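Local coordinates for tRNA delta(2)-isopentenylpyrophosphate transferase (Bacillus halodurans, PDB 3EXA), which probably transfers a dimethylallyl group from dimethylallyl diphosphate onto adenine 37 of tRNAs that read codons beginning with uridine, at residues 30-35 against 86-91; 63-66 against 71-74; 79-84 against 106-111. All coordinates share one frame; numbering follows the deposited sequence.

How the contacts relate
The three contacts illustrate how one helix, 74-90, can organise its surroundings. Contact 2 shapes the loop leading into it, contact 3 sets its middle against helix 102-110, and contact 1 seats its last turn on strand 29-33. The centres of contacts 1 and 3 lie about 10 Å apart, those of 2 and 3 about 14 Å, and those of 1 and 2 about 16 Å. V74 CG2 meets A107 CB at 3.5 Å, joining contacts 2 and 3 directly. The side chains of F72 and V108 are each about 10 Å from that of T101, a residue thought, by similarity, to interact with substrate tRNA; D35 begins another such region.

Contact 1: 30-35 against 86-91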
# COMPACT_ATOMS: atom_id res chain seq x y z
N GLU A 30 -15.94 -31.00 15.59
CA GLU A 30 -15.70 -31.10 14.15
C GLU A 30 -14.25 -30.72 13.90
O GLU A 30 -13.69 -29.94 14.67
CB GLU A 30 -16.63 -30.17 13.38
CG GLU A 30 -18.08 -30.30 13.77
CD GLU A 30 -19.00 -29.70 12.73
OE1 GLU A 30 -18.59 -28.75 12.03
OE2 GLU A 30 -20.15 -30.17 12.61
N VAL A 31 -13.63 -31.26 12.85
CA VAL A 31 -12.23 -30.93 12.62
C VAL A 31 -11.97 -29.95 11.50
O VAL A 31 -12.50 -30.09 10.40
CB VAL A 31 -11.36 -32.17 12.32
CG1 VAL A 31 -9.91 -31.74 12.10
CG2 VAL A 31 -11.45 -33.19 13.44
N ILE A 32 -11.15 -28.95 11.78
CA ILE A 32 -10.78 -28.00 10.75
C ILE A 32 -9.33 -28.34 10.43
O ILE A 32 -8.46 -28.23 11.29
CB ILE A 32 -10.83 -26.56 11.23
CG1 ILE A 32 -12.23 -26.25 11.78
CG2 ILE A 32 -10.48 -25.64 10.08
CD1 ILE A 32 -12.34 -24.85 12.34
N SER A 33 -9.09 -28.76 9.19
CA SER A 33 -7.76 -29.14 8.74
C SER A 33 -6.86 -27.92 8.67
O SER A 33 -7.18 -26.94 8.00
CB SER A 33 -7.82 -29.79 7.36
OG SER A 33 -6.51 -30.07 6.89
N GLY A 34 -5.74 -27.98 9.38
CA GLY A 34 -4.82 -26.85 9.37
C GLY A 34 -3.69 -27.04 8.37
O GLY A 34 -2.83 -26.17 8.24
N ASP A 35 -3.69 -28.17 7.67
CA ASP A 35 -2.64 -28.49 6.70
C ASP A 35 -2.97 -27.93 5.31
O ASP A 35 -3.77 -28.48 4.57
CB ASP A 35 -2.46 -30.01 6.65
CG ASP A 35 -1.43 -30.44 5.63
OD1 ASP A 35 -0.94 -31.58 5.75
OD2 ASP A 35 -1.11 -29.66 4.72
N THR A 86 -17.16 -20.46 14.16
CA THR A 86 -18.43 -19.93 14.63
C THR A 86 -19.58 -20.82 14.19
O THR A 86 -20.50 -21.08 14.95
CB THR A 86 -18.68 -18.51 14.09
OG1 THR A 86 -17.58 -17.66 14.44
CG2 THR A 86 -19.96 -17.92 14.69
N GLU A 87 -19.52 -21.31 12.95
CA GLU A 87 -20.57 -22.17 12.41
C GLU A 87 -20.60 -23.51 13.16
O GLU A 87 -21.65 -24.13 13.31
CB GLU A 87 -20.34 -22.40 10.91
CG GLU A 87 -20.43 -21.12 10.07
CD GLU A 87 -19.83 -21.27 8.67
OE1 GLU A 87 -20.18 -22.24 7.96
OE2 GLU A 87 -19.01 -20.41 8.27
N ILE A 88 -19.43 -23.94 13.64
CA ILE A 88 -19.32 -25.18 14.40
C ILE A 88 -19.91 -24.94 15.79
O ILE A 88 -20.53 -25.84 16.38
CB ILE A 88 -17.84 -25.63 14.49
CG1 ILE A 88 -17.36 -26.06 13.10
CG2 ILE A 88 -17.68 -26.76 15.52
CD1 ILE A 88 -15.89 -26.43 13.03
N HIS A 89 -19.74 -23.73 16.32
CA HIS A 89 -20.29 -23.40 17.63
C HIS A 89 -21.79 -23.22 17.55
O HIS A 89 -22.51 -23.47 18.51
CB HIS A 89 -19.66 -22.14 18.19
CG HIS A 89 -18.42 -22.40 18.99
ND1 HIS A 89 -18.45 -23.07 20.20
CD2 HIS A 89 -17.12 -22.14 18.73
CE1 HIS A 89 -17.21 -23.20 20.65
NE2 HIS A 89 -16.39 -22.65 19.78
N GLU A 90 -22.26 -22.77 16.39
CA GLU A 90 -23.69 -22.57 16.15
C GLU A 90 -24.40 -23.93 16.16
O GLU A 90 -25.59 -24.00 16.45
CB GLU A 90 -23.92 -21.91 14.79
CG GLU A 90 -23.19 -20.59 14.58
CD GLU A 90 -24.02 -19.38 14.92
OE1 GLU A 90 -23.49 -18.25 14.83
OE2 GLU A 90 -25.21 -19.55 15.29
N ARG A 91 -23.67 -24.99 15.84
CA ARG A 91 -24.22 -26.34 15.83
C ARG A 91 -24.11 -26.99 17.19
O ARG A 91 -24.60 -28.10 17.40
CB ARG A 91 -23.50 -27.23 14.81
CG ARG A 91 -23.94 -27.05 13.38
CD ARG A 91 -23.23 -28.06 12.47
NE ARG A 91 -21.82 -27.75 12.22
CZ ARG A 91 -21.40 -26.77 11.43
NH1 ARG A 91 -22.27 -25.98 10.81
NH2 ARG A 91 -20.10 -26.57 11.23
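E30 on strand 29-33 and I88 in the last turn of helix 74-90 mark the closest backbone approach, with their CA atoms 6.9 Å apart. The helix is the connection of a beta-alpha-beta crossover in the P-loop-type parallel sheet: it leads from strand 60-61 to strand 94-98 and packs on 29-33, the strand lying between them. I88 is the apolar link. Its CD1 reaches between the two strand residues, 3.9 Å from I32 CG1 and 3.8 Å from E30 CB, while the E30 and I88 side chains slide past each other in opposite senses. With CG beside its own backbone N (chi1 -50°) and the chain extended beyond, E30 carries its carboxylate past the isoleucine to R91. The arginine, bent at chi3, grips side-on with two nitrogens: NE bonds E30 OE2 at 3.0 Å, from above the carboxylate plane, and NH2 meets OE1 on its syn side, though tilted out of that plane. The carboxylate and guanidinium planes are turned only 22° from each other, and E87 O lies above one face of the guanidinium, offset toward its rim. OE2 also forms a salt bridge with R93, so two arginines share the charge of this buried carboxylate and probably stabilise its ionised form. A glutamine in its place would probably leave both arginines without a compensating charge and weaken the tie between strand and helix end. OE1 itself is tightly placed, 2.8 Å from R91 NH2 and 3.1 Å from I88 CG1.

Contact 2: 63-66 against 71-74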
# COMPACT_ATOMS: atom_id res chain seq x y z
N ILE A 63 -10.87 -29.49 3.16
CA ILE A 63 -10.19 -30.56 2.45
C ILE A 63 -10.75 -30.59 1.04
O ILE A 63 -11.97 -30.61 0.84
CB ILE A 63 -10.44 -31.92 3.09
CG1 ILE A 63 -10.05 -31.89 4.56
CG2 ILE A 63 -9.65 -32.98 2.36
CD1 ILE A 63 -8.57 -31.78 4.79
N ASP A 64 -9.85 -30.60 0.05
CA ASP A 64 -10.28 -30.65 -1.33
C ASP A 64 -11.15 -29.47 -1.72
O ASP A 64 -12.24 -29.65 -2.24
CB ASP A 64 -11.02 -31.97 -1.56
CG ASP A 64 -10.10 -33.16 -1.51
OD1 ASP A 64 -10.55 -34.30 -1.29
OD2 ASP A 64 -8.88 -32.96 -1.70
N ILE A 65 -10.65 -28.26 -1.49
CA ILE A 65 -11.41 -27.04 -1.82
C ILE A 65 -10.72 -26.14 -2.85
O ILE A 65 -11.28 -25.12 -3.27
CB ILE A 65 -11.64 -26.20 -0.57
CG1 ILE A 65 -10.28 -25.88 0.07
CG2 ILE A 65 -12.54 -26.93 0.41
CD1 ILE A 65 -10.34 -24.83 1.14
N LYS A 66 -9.50 -26.49 -3.26
CA LYS A 66 -8.75 -25.70 -4.22
C LYS A 66 -8.04 -26.54 -5.27
O LYS A 66 -7.38 -27.53 -4.95
CB LYS A 66 -7.71 -24.84 -3.49
CG LYS A 66 -8.27 -23.62 -2.79
CD LYS A 66 -8.43 -22.48 -3.77
CE LYS A 66 -8.90 -21.23 -3.07
NZ LYS A 66 -8.95 -20.11 -4.05
N SER A 71 -3.71 -20.78 -5.71
CA SER A 71 -2.89 -20.51 -4.54
C SER A 71 -3.79 -20.44 -3.32
O SER A 71 -4.98 -20.14 -3.43
CB SER A 71 -2.17 -19.17 -4.70
OG SER A 71 -3.10 -18.12 -4.61
N PHE A 72 -3.22 -20.72 -2.15
CA PHE A 72 -3.96 -20.71 -0.90
C PHE A 72 -3.09 -20.13 0.22
O PHE A 72 -2.40 -20.87 0.93
CB PHE A 72 -4.38 -22.14 -0.53
CG PHE A 72 -5.45 -22.20 0.53
CD1 PHE A 72 -6.74 -21.77 0.25
CD2 PHE A 72 -5.16 -22.65 1.81
CE1 PHE A 72 -7.72 -21.77 1.23
CE2 PHE A 72 -6.13 -22.65 2.80
CZ PHE A 72 -7.42 -22.21 2.51
N SER A 73 -3.13 -18.81 0.36
CA SER A 73 -2.34 -18.13 1.37
C SER A 73 -2.89 -18.27 2.78
O SER A 73 -4.02 -18.74 2.98
CB SER A 73 -2.23 -16.63 1.04
OG SER A 73 -3.47 -15.98 1.28
N VAL A 74 -2.10 -17.84 3.75
CA VAL A 74 -2.51 -17.89 5.13
C VAL A 74 -3.79 -17.09 5.29
O VAL A 74 -4.72 -17.51 5.98
CB VAL A 74 -1.42 -17.30 6.03
CG1 VAL A 74 -1.28 -15.83 5.76
CG2 VAL A 74 -1.77 -17.55 7.48
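The carbonyl oxygen of F72 is hydrogen-bonded to the hydroxyl of Y104, and the backbone N of F72 gives a hydrogen bond to OE1 of Q236; held at both polar atoms, the residue presents its ring to I65 and K66. CG of F72 stands anti to the backbone N (chi1 -164°), which carries the ring across to the 63-66 segment. There two side chains cross it at about a right angle. From I65 it is the tip that touches, CD1 lying 4.0 Å from F72 CE1. K66 instead uses its aliphatic stem: a bend at chi2 (-83°) turns the chain so that CG comes within 3.9 Å and CE within 4.0 Å of F72 CD1, an oblique approach. Its ammonium end runs on past the ring, NZ lying 4.0 Å from S71 O and making a long, weak ion pair with E70. L80 of helix 74-90 touches both I65 and F72, closing a small apolar cluster between the loop and that helix. Just beyond F72 the chain enters the same helix: S73 is the N-cap, its OG takes up a backbone N of the first turn, and D76 OD2 accepts from S73 N, a pairing consistent with a capping box.

Contact 3: 79-84 against 106-111; sequences DLATPL and NAVIHQ
T82 and V108 are the nearest pair of CA atoms between 79-84 and 106-111, 6.6 Å apart. The two segments belong to consecutive helices of the alpha/beta fold, 74-90 and 102-110, joined through strand 94-98 of the central parallel sheet, and they pack on each other beside it. T82 repays following outward. Its CB points neither straight at the neighbouring helix nor away from it, so the two branches do the work. OG1 sits beside the backbone N (chi1 -56°) and from there hydrogen-bonds the carbonyl oxygen of Q78, one turn back along its own helix. That bond lies at a kink, since the next residue, P83, has no backbone hydrogen to give to the preceding turn. CG2 is the second branch; together with OG1 it comes up to the amide group at the end of Q111, whose CD lies 3.9 Å from T82 CG2 and 3.8 Å from T82 OG1. The glutamine and the threonine approach from opposite directions. Q111 is the first residue to leave the helical conformation after helix 102-110, with a positive phi (53°), and the end of its side chain comes nearer to helix 74-90 than its CB direction alone would suggest. Y190 also packs on T82. Beside T82, the A81-V108 pair is apolar. A81 offers only a methyl group, and V108 directs a single branch at it, while F77 and I85 of helix 74-90 pack on the same valine. With chi1 at 166°, CG1 of V108 stands opposite its backbone N, and it is the other methyl, CG2, that reaches A81 CB at 3.8 Å.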
# COMPACT_ATOMS: atom_id res chain seq x y z
N ASP A 79 -9.58 -16.53 6.62
CA ASP A 79 -10.92 -16.08 6.26
C ASP A 79 -11.90 -17.26 6.18
O ASP A 79 -13.12 -17.08 6.29
CB ASP A 79 -10.94 -15.32 4.92
CG ASP A 79 -10.10 -14.04 4.95
OD1 ASP A 79 -9.89 -13.48 6.04
OD2 ASP A 79 -9.67 -13.60 3.86
N LEU A 80 -11.38 -18.47 5.97
CA LEU A 80 -12.25 -19.64 5.89
C LEU A 80 -12.39 -20.34 7.24
O LEU A 80 -13.45 -20.87 7.56
CB LEU A 80 -11.72 -20.64 4.86
CG LEU A 80 -11.86 -20.26 3.38
CD1 LEU A 80 -11.09 -21.25 2.54
CD2 LEU A 80 -13.33 -20.25 2.98
N ALA A 81 -11.33 -20.34 8.05
CA ALA A 81 -11.38 -21.00 9.34
C ALA A 81 -12.16 -20.23 10.40
O ALA A 81 -13.01 -20.80 11.10
CB ALA A 81 -9.98 -21.26 9.85
N THR A 82 -11.88 -18.94 10.52
CA THR A 82 -12.55 -18.13 11.53
C THR A 82 -14.07 -18.29 11.46
O THR A 82 -14.70 -18.65 12.45
CB THR A 82 -12.13 -16.65 11.41
OG1 THR A 82 -10.69 -16.56 11.49
CG2 THR A 82 -12.72 -15.82 12.53
N PRO A 83 -14.68 -18.04 10.29
CA PRO A 83 -16.14 -18.19 10.22
C PRO A 83 -16.60 -19.61 10.54
O PRO A 83 -17.66 -19.82 11.14
CB PRO A 83 -16.45 -17.79 8.77
CG PRO A 83 -15.33 -16.84 8.43
CD PRO A 83 -14.13 -17.54 9.02
N LEU A 84 -15.80 -20.60 10.14
CA LEU A 84 -16.14 -22.00 10.38
C LEU A 84 -16.20 -22.33 11.87
O LEU A 84 -17.06 -23.09 12.30
CB LEU A 84 -15.14 -22.92 9.69
CG LEU A 84 -15.74 -23.83 8.61
CD1 LEU A 84 -14.63 -24.57 7.88
CD2 LEU A 84 -16.71 -24.82 9.24
N ASN A 106 -1.19 -20.13 13.87
CA ASN A 106 -1.03 -18.88 14.62
C ASN A 106 -1.91 -17.77 14.09
O ASN A 106 -2.38 -16.94 14.85
CB ASN A 106 0.41 -18.41 14.61
CG ASN A 106 1.29 -19.24 15.49
OD1 ASN A 106 0.80 -20.11 16.21
ND2 ASN A 106 2.58 -18.99 15.45
N ALA A 107 -2.12 -17.75 12.78
CA ALA A 107 -2.94 -16.71 12.19
C ALA A 107 -4.39 -16.83 12.64
O ALA A 107 -5.09 -15.83 12.76
CB ALA A 107 -2.85 -16.78 10.68
N VAL A 108 -4.84 -18.06 12.89
CA VAL A 108 -6.21 -18.31 13.33
C VAL A 108 -6.40 -18.09 14.82
O VAL A 108 -7.37 -17.47 15.25
CB VAL A 108 -6.64 -19.75 13.01
CG1 VAL A 108 -7.92 -20.10 13.76
CG2 VAL A 108 -6.82 -19.92 11.52
N ILE A 109 -5.47 -18.60 15.62
CA ILE A 109 -5.60 -18.48 17.05
C ILE A 109 -5.31 -17.09 17.56
O ILE A 109 -5.57 -16.79 18.73
CB ILE A 109 -4.70 -19.47 17.79
CG1 ILE A 109 -3.23 -19.12 17.57
CG2 ILE A 109 -4.97 -20.87 17.33
CD1 ILE A 109 -2.29 -19.94 18.43
N HIS A 110 -4.77 -16.23 16.71
CA HIS A 110 -4.45 -14.86 17.12
C HIS A 110 -5.23 -13.82 16.33
O HIS A 110 -5.18 -12.63 16.64
CB HIS A 110 -2.95 -14.60 16.96
CG HIS A 110 -2.10 -15.33 17.95
ND1 HIS A 110 -1.06 -16.16 17.57
CD2 HIS A 110 -2.11 -15.34 19.30
CE1 HIS A 110 -0.48 -16.65 18.65
NE2 HIS A 110 -1.10 -16.17 19.71
N GLN A 111 -5.97 -14.27 15.32
CA GLN A 111 -6.75 -13.34 14.51
C GLN A 111 -5.90 -12.19 13.98
O GLN A 111 -6.32 -11.03 14.04
CB GLN A 111 -7.91 -12.77 15.33
CG GLN A 111 -9.02 -13.74 15.62
CD GLN A 111 -9.59 -14.34 14.35
OE1 GLN A 111 -8.99 -15.22 13.74
NE2 GLN A 111 -10.75 -13.85 13.95